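Fe-regulated protein B (Neisseria meningitidis, PDB 4AIP) transports iron across the outer membrane of the bacterium, probably as a siderophore complex, in a TonB-dependent manner. Local coordinates at residues R62-K66 / S496-N502; F394-F399 / V429-S435; R533-I539 / S553-I559. All blocks are in the same frame, centred on the assembly; numbering follows the deposited sequence.

Contact 1: R62-K66 / S496-N502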
loop_
_atom_site.group_PDB
_atom_site.type_symbol
_atom_site.label_atom_id
_atom_site.label_comp_id
_atom_site.label_asym_id
_atom_site.label_seq_id
_atom_site.Cartn_x
_atom_site.Cartn_y
_atom_site.Cartn_z
ATOM N N ARG B 62 14.770 42.211 12.643
ATOM C CA ARG B 62 15.336 43.547 12.468
ATOM C C ARG B 62 16.615 43.599 11.657
ATOM O O ARG B 62 17.425 44.489 11.862
ATOM C CB ARG B 62 15.571 44.236 13.807
ATOM C CG ARG B 62 14.319 44.587 14.553
ATOM C CD ARG B 62 14.642 44.320 15.969
ATOM N NE ARG B 62 15.078 45.418 16.800
ATOM C CZ ARG B 62 16.032 45.391 17.733
ATOM N NH1 ARG B 62 16.798 44.421 17.928
ATOM N NH2 ARG B 62 16.289 46.390 18.479
ATOM N N GLN B 63 16.797 42.661 10.740
ATOM C CA GLN B 63 17.940 42.741 9.847
ATOM C C GLN B 63 17.489 43.012 8.421
ATOM O O GLN B 63 17.938 42.376 7.480
ATOM C CB GLN B 63 18.799 41.507 9.970
ATOM C CG GLN B 63 19.525 41.476 11.284
ATOM C CD GLN B 63 20.248 40.202 11.500
ATOM O OE1 GLN B 63 19.956 39.461 12.476
ATOM N NE2 GLN B 63 21.206 39.904 10.591
ATOM N N GLY B 64 16.619 44.016 8.309
ATOM C CA GLY B 64 15.872 44.275 7.111
ATOM C C GLY B 64 15.139 43.017 6.676
ATOM O O GLY B 64 14.128 42.609 7.263
ATOM N N SER B 65 15.724 42.364 5.690
ATOM C CA SER B 65 15.081 41.271 5.011
ATOM C C SER B 65 15.943 39.990 5.020
ATOM O O SER B 65 15.607 38.965 4.373
ATOM C CB SER B 65 14.809 41.718 3.566
ATOM O OG SER B 65 14.166 40.726 2.851
ATOM N N LYS B 66 17.049 40.039 5.752
ATOM C CA LYS B 66 17.960 38.924 5.775
ATOM C C LYS B 66 17.535 37.696 6.652
ATOM O O LYS B 66 17.953 36.568 6.397
ATOM C CB LYS B 66 19.324 39.453 6.121
ATOM C CG LYS B 66 20.314 38.468 6.598
ATOM C CD LYS B 66 21.433 39.218 7.282
ATOM C CE LYS B 66 22.532 38.289 7.829
ATOM N NZ LYS B 66 23.214 37.535 6.744
ATOM N N SER B 496 14.195 50.201 12.597
ATOM C CA SER B 496 15.493 49.594 12.803
ATOM C C SER B 496 16.337 49.769 11.587
ATOM O O SER B 496 15.803 49.938 10.511
ATOM C CB SER B 496 15.349 48.103 13.016
ATOM O OG SER B 496 14.297 47.873 13.925
ATOM N N PHE B 497 17.660 49.685 11.766
ATOM C CA PHE B 497 18.626 49.680 10.693
ATOM C C PHE B 497 19.674 48.674 11.125
ATOM O O PHE B 497 19.826 48.421 12.324
ATOM C CB PHE B 497 19.255 51.068 10.520
ATOM C CG PHE B 497 18.251 52.181 10.432
ATOM C CD1 PHE B 497 17.706 52.739 11.592
ATOM C CD2 PHE B 497 17.844 52.659 9.200
ATOM C CE1 PHE B 497 16.752 53.759 11.522
ATOM C CE2 PHE B 497 16.886 53.644 9.102
ATOM C CZ PHE B 497 16.333 54.214 10.275
ATOM N N SER B 498 20.406 48.112 10.172
ATOM C CA SER B 498 21.157 46.909 10.427
ATOM C C SER B 498 22.342 46.844 9.568
ATOM O O SER B 498 22.323 47.341 8.429
ATOM C CB SER B 498 20.374 45.699 9.966
ATOM O OG SER B 498 19.081 45.753 10.475
ATOM N N ALA B 499 23.336 46.133 10.071
ATOM C CA ALA B 499 24.539 45.818 9.343
ATOM C C ALA B 499 25.153 44.629 10.025
ATOM O O ALA B 499 25.058 44.512 11.233
ATOM C CB ALA B 499 25.525 47.022 9.359
ATOM N N SER B 500 25.766 43.770 9.228
ATOM C CA SER B 500 26.421 42.581 9.710
ATOM C C SER B 500 27.607 42.248 8.798
ATOM O O SER B 500 27.678 42.684 7.637
ATOM C CB SER B 500 25.433 41.399 9.863
ATOM O OG SER B 500 24.928 41.004 8.596
ATOM N N HIS B 501 28.556 41.511 9.343
ATOM C CA HIS B 501 29.755 41.136 8.622
ATOM C C HIS B 501 30.105 39.755 9.122
ATOM O O HIS B 501 30.640 39.577 10.204
ATOM C CB HIS B 501 30.879 42.174 8.842
ATOM C CG HIS B 501 32.088 41.954 7.983
ATOM N ND1 HIS B 501 32.045 41.954 6.602
ATOM C CD2 HIS B 501 33.379 41.732 8.316
ATOM C CE1 HIS B 501 33.255 41.708 6.125
ATOM N NE2 HIS B 501 34.082 41.582 7.145
ATOM N N ASN B 502 29.705 38.763 8.339
ATOM C CA ASN B 502 29.649 37.404 8.811
ATOM C C ASN B 502 30.509 36.554 7.946
ATOM O O ASN B 502 30.414 36.604 6.725
ATOM C CB ASN B 502 28.226 36.857 8.723
ATOM C CG ASN B 502 27.264 37.487 9.720
ATOM O OD1 ASN B 502 27.668 38.133 10.685
ATOM N ND2 ASN B 502 25.970 37.248 9.517
HETATM O O HOH W 1 23.427 38.124 11.421
#
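Where the plug of this TonB-dependent transporter meets the inside of its barrel, the turn at R62-K66 lies against three serines and an asparagine of strand 495-506. A single direct hydrogen bond joins the two segments. The hydroxyl OG of S498 donates to the backbone O of R62 at 2.5 Å, meeting the carbonyl at a C=O...donor angle of 136° and tilted 21° from its plane. S498 OG reaches this position because it stands anti to its own carbonyl carbon (chi1 -50°), and Q63 CA lies 3.3 Å from S498 OG. Two residues earlier, S496 OG touches the aliphatic part of R62 at CG (3.3 Å), while R62 NE is bonded to Q490 on the adjacent strand. Past S498 a water bridges the segments, accepting from Q63 NE2 at 3.0 Å and from N502 ND2 at 3.3 Å, and K66 CE passes 3.7 Å from S500 OG in van der Waals contact. K66 NZ and N502 ND2 approach from opposite directions and both donate to the backbone O of A153, a plug residue; K66 NZ also bonds K151 O. The loop is shaped by a type II' turn from Q63 to K66, closed by K66 N to Q63 O, with G64 at positive phi. Such a polar, partly water-mediated interface is characteristic of a plug domain seated within a TonB-dependent beta-barrel.

Contact 2: F394-F399 / V429-S435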
loop_
_atom_site.group_PDB
_atom_site.type_symbol
_atom_site.label_atom_id
_atom_site.label_comp_id
_atom_site.label_asym_id
_atom_site.label_seq_id
_atom_site.Cartn_x
_atom_site.Cartn_y
_atom_site.Cartn_z
ATOM N N PHE B 394 29.568 -1.873 -4.989
ATOM C CA PHE B 394 30.579 -1.102 -5.735
ATOM C C PHE B 394 30.869 -1.753 -7.037
ATOM O O PHE B 394 30.843 -2.964 -7.115
ATOM C CB PHE B 394 31.833 -0.870 -4.935
ATOM C CG PHE B 394 31.645 0.090 -3.821
ATOM C CD1 PHE B 394 31.623 1.433 -4.055
ATOM C CD2 PHE B 394 31.444 -0.355 -2.521
ATOM C CE1 PHE B 394 31.460 2.289 -3.028
ATOM C CE2 PHE B 394 31.269 0.539 -1.503
ATOM C CZ PHE B 394 31.266 1.827 -1.752
ATOM N N LEU B 395 31.099 -0.944 -8.075
ATOM C CA LEU B 395 31.060 -1.460 -9.460
ATOM C C LEU B 395 32.232 -1.286 -10.437
ATOM O O LEU B 395 32.149 -1.751 -11.551
ATOM C CB LEU B 395 29.777 -0.997 -10.146
ATOM C CG LEU B 395 28.409 -1.412 -9.631
ATOM C CD1 LEU B 395 27.407 -0.690 -10.442
ATOM C CD2 LEU B 395 28.145 -2.879 -9.716
ATOM N N ASN B 396 33.169 -0.404 -10.140
ATOM C CA ASN B 396 34.560 -0.678 -9.891
ATOM C C ASN B 396 35.295 -1.672 -10.755
ATOM O O ASN B 396 36.116 -1.334 -11.581
ATOM C CB ASN B 396 34.598 -1.197 -8.474
ATOM C CG ASN B 396 35.538 -0.497 -7.674
ATOM O OD1 ASN B 396 36.536 -0.040 -8.167
ATOM N ND2 ASN B 396 35.235 -0.381 -6.412
ATOM N N SER B 397 35.009 -2.924 -10.501
ATOM C CA SER B 397 35.664 -4.008 -11.164
ATOM C C SER B 397 35.172 -4.037 -12.596
ATOM O O SER B 397 35.688 -4.797 -13.423
ATOM C CB SER B 397 35.334 -5.315 -10.436
ATOM O OG SER B 397 34.050 -5.226 -9.818
ATOM N N LYS B 398 34.188 -3.189 -12.905
ATOM C CA LYS B 398 33.499 -3.281 -14.201
ATOM C C LYS B 398 33.759 -2.066 -15.106
ATOM O O LYS B 398 33.287 -2.017 -16.251
ATOM C CB LYS B 398 32.013 -3.560 -13.997
ATOM C CG LYS B 398 31.714 -4.974 -13.507
ATOM C CD LYS B 398 30.196 -5.147 -13.344
ATOM C CE LYS B 398 29.770 -6.614 -13.243
ATOM N NZ LYS B 398 28.376 -6.679 -13.812
ATOM N N PHE B 399 34.501 -1.104 -14.534
ATOM C CA PHE B 399 34.957 0.119 -15.172
ATOM C C PHE B 399 35.690 -0.277 -16.433
ATOM O O PHE B 399 36.498 -1.213 -16.391
ATOM C CB PHE B 399 35.909 0.841 -14.233
ATOM C CG PHE B 399 36.821 1.831 -14.915
ATOM C CD1 PHE B 399 38.037 1.418 -15.510
ATOM C CD2 PHE B 399 36.496 3.183 -14.934
ATOM C CE1 PHE B 399 38.888 2.333 -16.131
ATOM C CE2 PHE B 399 37.353 4.108 -15.547
ATOM C CZ PHE B 399 38.555 3.668 -16.157
ATOM N N VAL B 429 41.659 1.228 -11.719
ATOM C CA VAL B 429 40.331 1.300 -11.143
ATOM C C VAL B 429 40.012 -0.053 -10.487
ATOM O O VAL B 429 39.685 -0.090 -9.296
ATOM C CB VAL B 429 39.274 1.735 -12.189
ATOM C CG1 VAL B 429 37.854 1.662 -11.615
ATOM C CG2 VAL B 429 39.558 3.153 -12.676
ATOM N N HIS B 430 40.165 -1.150 -11.250
ATOM C CA HIS B 430 39.937 -2.520 -10.750
ATOM C C HIS B 430 40.677 -2.873 -9.475
ATOM O O HIS B 430 40.197 -3.685 -8.684
ATOM C CB HIS B 430 40.220 -3.542 -11.842
ATOM C CG HIS B 430 39.424 -3.315 -13.081
ATOM N ND1 HIS B 430 39.893 -3.631 -14.333
ATOM C CD2 HIS B 430 38.206 -2.744 -13.264
ATOM C CE1 HIS B 430 38.983 -3.297 -15.234
ATOM N NE2 HIS B 430 37.952 -2.747 -14.611
ATOM N N ALA B 431 41.819 -2.220 -9.275
ATOM C CA ALA B 431 42.719 -2.441 -8.159
ATOM C C ALA B 431 42.230 -1.797 -6.868
ATOM O O ALA B 431 42.714 -2.128 -5.789
ATOM C CB ALA B 431 44.093 -1.886 -8.511
ATOM N N TYR B 432 41.283 -0.867 -6.967
ATOM C CA TYR B 432 40.750 -0.223 -5.776
ATOM C C TYR B 432 39.731 -1.097 -5.153
ATOM O O TYR B 432 38.938 -1.812 -5.833
ATOM C CB TYR B 432 40.062 1.067 -6.089
ATOM C CG TYR B 432 40.980 2.220 -6.056
ATOM C CD1 TYR B 432 41.388 2.770 -4.841
ATOM C CD2 TYR B 432 41.498 2.760 -7.241
ATOM C CE1 TYR B 432 42.256 3.862 -4.802
ATOM C CE2 TYR B 432 42.375 3.839 -7.206
ATOM C CZ TYR B 432 42.736 4.394 -5.980
ATOM O OH TYR B 432 43.593 5.482 -5.940
ATOM N N LYS B 433 39.745 -1.026 -3.843
ATOM C CA LYS B 433 38.691 -1.615 -3.069
ATOM C C LYS B 433 38.014 -0.470 -2.359
ATOM O O LYS B 433 38.614 0.225 -1.496
ATOM C CB LYS B 433 39.272 -2.588 -2.043
ATOM C CG LYS B 433 40.371 -3.492 -2.627
ATOM C CD LYS B 433 41.606 -3.549 -1.682
ATOM C CE LYS B 433 41.309 -4.581 -0.534
ATOM N NZ LYS B 433 42.441 -4.585 0.469
ATOM N N LEU B 434 36.762 -0.270 -2.713
ATOM C CA LEU B 434 36.106 0.940 -2.300
ATOM C C LEU B 434 35.280 0.741 -1.060
ATOM O O LEU B 434 34.781 -0.342 -0.825
ATOM C CB LEU B 434 35.256 1.475 -3.441
ATOM C CG LEU B 434 35.975 1.733 -4.753
ATOM C CD1 LEU B 434 34.969 2.139 -5.818
ATOM C CD2 LEU B 434 37.003 2.850 -4.591
ATOM N N SER B 435 35.135 1.811 -0.293
ATOM C CA SER B 435 34.336 1.858 0.926
ATOM C C SER B 435 33.331 2.991 0.789
ATOM O O SER B 435 33.491 3.895 -0.043
ATOM C CB SER B 435 35.228 2.138 2.138
ATOM O OG SER B 435 36.543 2.415 1.721
#
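H430 NE2 donates to the backbone O of F399 at 2.8 Å, and this is the firm polar link between the loop F394-F399 and the end of helix 420-431. The donor lies in the carbonyl plane, on a lone pair, although the oxygen sits somewhat out of the imidazole plane and the N-H...O angle is a bent 143°. A second carbonyl meets the same ring at its edge, with N396 O 3.0 Å from H430 CD2, so the histidine is set into the curve of the loop backbone. On the preceding helical residue the contact turns apolar. V429 CG2, anti to its own carbonyl carbon, stands over the centre of the F399 ring in a CH-pi contact, 3.4 Å from the centroid and nearly on the ring normal. The other methyl, CG1, rests 3.4 Å from F399 CB, so the valine fork fits over both the ring and its stem. The two side chains cross at about a right angle. At the far end L434 CB lies over one face of the F394 ring, 3.9 Å from the centroid and displaced toward the rim, while F394 CZ comes 3.5 Å from S435 C. F394 also packs on N236 of the second subunit, and L434 and Y432 reach I522 of strand 522-525. N396 is buried between the two segments, the placing of its amide doubtful. The arrangement belongs to the long connection between barrel strands 376-390 and 438-452, of the kind that forms the large extracellular loops of TonB-dependent transporters.

Contact 3: R533-I539 / S553-I559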
loop_
_atom_site.group_PDB
_atom_site.type_symbol
_atom_site.label_atom_id
_atom_site.label_comp_id
_atom_site.label_asym_id
_atom_site.label_seq_id
_atom_site.Cartn_x
_atom_site.Cartn_y
_atom_site.Cartn_z
ATOM N N ARG B 533 34.659 29.516 1.929
ATOM C CA ARG B 533 34.567 30.434 3.002
ATOM C C ARG B 533 33.991 31.746 2.559
ATOM O O ARG B 533 34.537 32.414 1.698
ATOM C CB ARG B 533 35.922 30.660 3.631
ATOM C CG ARG B 533 35.789 31.468 4.876
ATOM C CD ARG B 533 37.105 31.448 5.586
ATOM N NE ARG B 533 36.965 31.931 6.970
ATOM C CZ ARG B 533 37.601 32.973 7.476
ATOM N NH1 ARG B 533 38.491 33.657 6.771
ATOM N NH2 ARG B 533 37.345 33.331 8.707
ATOM N N ALA B 534 32.910 32.128 3.232
ATOM C CA ALA B 534 32.074 33.224 2.814
ATOM C C ALA B 534 32.348 34.417 3.668
ATOM O O ALA B 534 32.515 34.280 4.892
ATOM C CB ALA B 534 30.557 32.851 2.973
ATOM N N ARG B 535 32.310 35.596 3.041
ATOM C CA ARG B 535 32.405 36.843 3.741
ATOM C C ARG B 535 31.200 37.599 3.242
ATOM O O ARG B 535 31.125 38.009 2.054
ATOM C CB ARG B 535 33.729 37.554 3.381
ATOM C CG ARG B 535 34.108 38.737 4.338
ATOM C CD ARG B 535 34.661 39.980 3.643
ATOM N NE ARG B 535 35.571 39.586 2.577
ATOM C CZ ARG B 535 35.746 40.247 1.424
ATOM N NH1 ARG B 535 35.075 41.338 1.180
ATOM N NH2 ARG B 535 36.593 39.792 0.506
ATOM N N ASN B 536 30.236 37.757 4.125
ATOM C CA ASN B 536 28.991 38.315 3.755
ATOM C C ASN B 536 28.770 39.604 4.551
ATOM O O ASN B 536 28.750 39.615 5.787
ATOM C CB ASN B 536 27.862 37.297 3.958
ATOM C CG ASN B 536 26.487 37.924 3.835
ATOM O OD1 ASN B 536 25.998 38.211 2.708
ATOM N ND2 ASN B 536 25.859 38.183 4.999
ATOM N N THR B 537 28.621 40.706 3.826
ATOM C CA THR B 537 28.398 41.991 4.460
ATOM C C THR B 537 27.073 42.460 4.005
ATOM O O THR B 537 26.774 42.351 2.802
ATOM C CB THR B 537 29.386 43.037 3.915
ATOM O OG1 THR B 537 30.728 42.511 4.009
ATOM C CG2 THR B 537 29.262 44.345 4.702
ATOM N N GLU B 538 26.282 43.011 4.916
ATOM C CA GLU B 538 25.029 43.545 4.451
ATOM C C GLU B 538 24.404 44.589 5.331
ATOM O O GLU B 538 24.715 44.651 6.527
ATOM C CB GLU B 538 24.088 42.385 4.139
ATOM C CG GLU B 538 23.265 41.777 5.180
ATOM C CD GLU B 538 22.288 40.804 4.510
ATOM O OE1 GLU B 538 22.731 39.675 4.095
ATOM O OE2 GLU B 538 21.079 41.209 4.371
ATOM N N ILE B 539 23.555 45.416 4.743
ATOM C CA ILE B 539 22.804 46.450 5.494
ATOM C C ILE B 539 21.290 46.288 5.318
ATOM O O ILE B 539 20.850 45.591 4.384
ATOM C CB ILE B 539 23.190 47.867 5.019
ATOM C CG1 ILE B 539 23.231 47.906 3.488
ATOM C CG2 ILE B 539 24.618 48.208 5.583
ATOM C CD1 ILE B 539 22.877 49.213 2.899
ATOM N N SER B 553 17.082 45.338 2.215
ATOM C CA SER B 553 18.326 44.693 2.465
ATOM C C SER B 553 19.193 44.915 1.215
ATOM O O SER B 553 18.717 44.799 0.069
ATOM C CB SER B 553 18.141 43.176 2.696
ATOM O OG SER B 553 17.996 42.832 4.096
ATOM N N TYR B 554 20.448 45.306 1.456
ATOM C CA TYR B 554 21.510 45.163 0.463
ATOM C C TYR B 554 22.592 44.263 1.043
ATOM O O TYR B 554 22.853 44.283 2.261
ATOM C CB TYR B 554 22.067 46.518 0.025
ATOM C CG TYR B 554 22.593 46.459 -1.411
ATOM C CD1 TYR B 554 23.807 45.824 -1.689
ATOM C CD2 TYR B 554 21.843 46.944 -2.495
ATOM C CE1 TYR B 554 24.289 45.717 -2.965
ATOM C CE2 TYR B 554 22.318 46.822 -3.785
ATOM C CZ TYR B 554 23.528 46.197 -4.022
ATOM O OH TYR B 554 24.033 46.059 -5.302
ATOM N N PHE B 555 23.183 43.438 0.187
ATOM C CA PHE B 555 24.164 42.436 0.639
ATOM C C PHE B 555 25.250 42.342 -0.358
ATOM O O PHE B 555 25.023 42.571 -1.563
ATOM C CB PHE B 555 23.522 41.011 0.842
ATOM C CG PHE B 555 23.009 40.365 -0.463
ATOM C CD1 PHE B 555 23.867 39.632 -1.256
ATOM C CD2 PHE B 555 21.705 40.527 -0.885
ATOM C CE1 PHE B 555 23.446 39.067 -2.429
ATOM C CE2 PHE B 555 21.286 39.971 -2.076
ATOM C CZ PHE B 555 22.161 39.233 -2.838
ATOM N N TRP B 556 26.443 42.012 0.166
ATOM C CA TRP B 556 27.637 41.650 -0.611
ATOM C C TRP B 556 28.213 40.353 -0.093
ATOM O O TRP B 556 28.394 40.202 1.141
ATOM C CB TRP B 556 28.720 42.733 -0.494
ATOM C CG TRP B 556 28.289 44.132 -0.919
ATOM C CD1 TRP B 556 28.542 44.739 -2.131
ATOM C CD2 TRP B 556 27.540 45.090 -0.121
ATOM N NE1 TRP B 556 27.966 46.006 -2.131
ATOM C CE2 TRP B 556 27.377 46.258 -0.915
ATOM C CE3 TRP B 556 27.038 45.084 1.211
ATOM C CZ2 TRP B 556 26.723 47.418 -0.449
ATOM C CZ3 TRP B 556 26.363 46.239 1.694
ATOM C CH2 TRP B 556 26.213 47.405 0.834
ATOM N N GLN B 557 28.491 39.431 -1.021
ATOM C CA GLN B 557 29.024 38.116 -0.675
ATOM C C GLN B 557 30.304 37.810 -1.479
ATOM O O GLN B 557 30.325 37.956 -2.720
ATOM C CB GLN B 557 27.968 37.040 -0.950
ATOM C CG GLN B 557 28.446 35.587 -0.719
ATOM C CD GLN B 557 28.224 35.102 0.733
ATOM O OE1 GLN B 557 28.759 35.674 1.702
ATOM N NE2 GLN B 557 27.394 34.087 0.890
ATOM N N THR B 558 31.353 37.369 -0.788
ATOM C CA THR B 558 32.489 36.741 -1.469
ATOM C C THR B 558 32.689 35.377 -0.863
ATOM O O THR B 558 32.643 35.232 0.357
ATOM C CB THR B 558 33.828 37.600 -1.312
ATOM O OG1 THR B 558 33.647 38.875 -1.924
ATOM C CG2 THR B 558 35.045 36.947 -1.981
ATOM N N ILE B 559 32.947 34.369 -1.698
ATOM C CA ILE B 559 33.211 33.042 -1.185
ATOM C C ILE B 559 34.429 32.493 -1.870
ATOM O O ILE B 559 34.440 32.342 -3.107
ATOM C CB ILE B 559 32.057 32.064 -1.413
ATOM C CG1 ILE B 559 30.722 32.640 -0.938
ATOM C CG2 ILE B 559 32.338 30.710 -0.675
ATOM C CD1 ILE B 559 29.589 31.629 -1.034
#
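Strands 533-539 and 553-559 run antiparallel, their directions 166° apart and their axes 4.5 Å from each other at closest approach. Hydrogen-bonded pairs R535/T558, T537/W556 and I539/Y554 supply six backbone bonds; both bonds of T537/W556 are 2.7 Å long, T537 N to W556 O and W556 N to T537 O. Between them run CA-H...O contacts such as A534 CA to T558 O, 3.2 Å. On the face carrying W556, the indole turns its edge to T537 O, 3.2 Å from CE3; CZ3 makes a separate apolar contact with I539 CG1 (4.0 Å). R535 and T558 lie side by side, and T558 OG1 sits over one face of the guanidinium, 3.9 Å from NH2. The face carrying A534, N536, E538, F555, Q557 and I559 looks to the plug. E538 CG takes the crowded position (chi1 86°), and its carboxylate passes beside F555, OE1 3.6 Å from CB. R110 of the plug forms a salt bridge with that OE1 and a cation-pi contact with the F555 ring. Q557 NE2 bonds T163 O. This hairpin of the barrel wall lies between strand 495-506, hydrogen-bonded to 532-544, and strand 575-597, paired with 548-563.

In the fold
Near the N terminus, segment 62-66 lies in the loop before plug strand 67-73, and contact 1 ties it to a barrel strand more than 400 residues later, closing a very long loop. Contact 2 is nested inside that loop, closing a smaller one within the connection between strands 376-390 and 438-452, about 50 Å from contact 1, centre to centre, on the opposite side of the chain's centre. Contact 3 follows both in series and closes a local hairpin. It adjoins contact 1: strands 495-506 and 532-544 are neighbours, joined by N502 O and N536 N, and S65 of the plug bonds S553. Contacts 1 and 3 thus form one plug-wall interface, remote from contact 2.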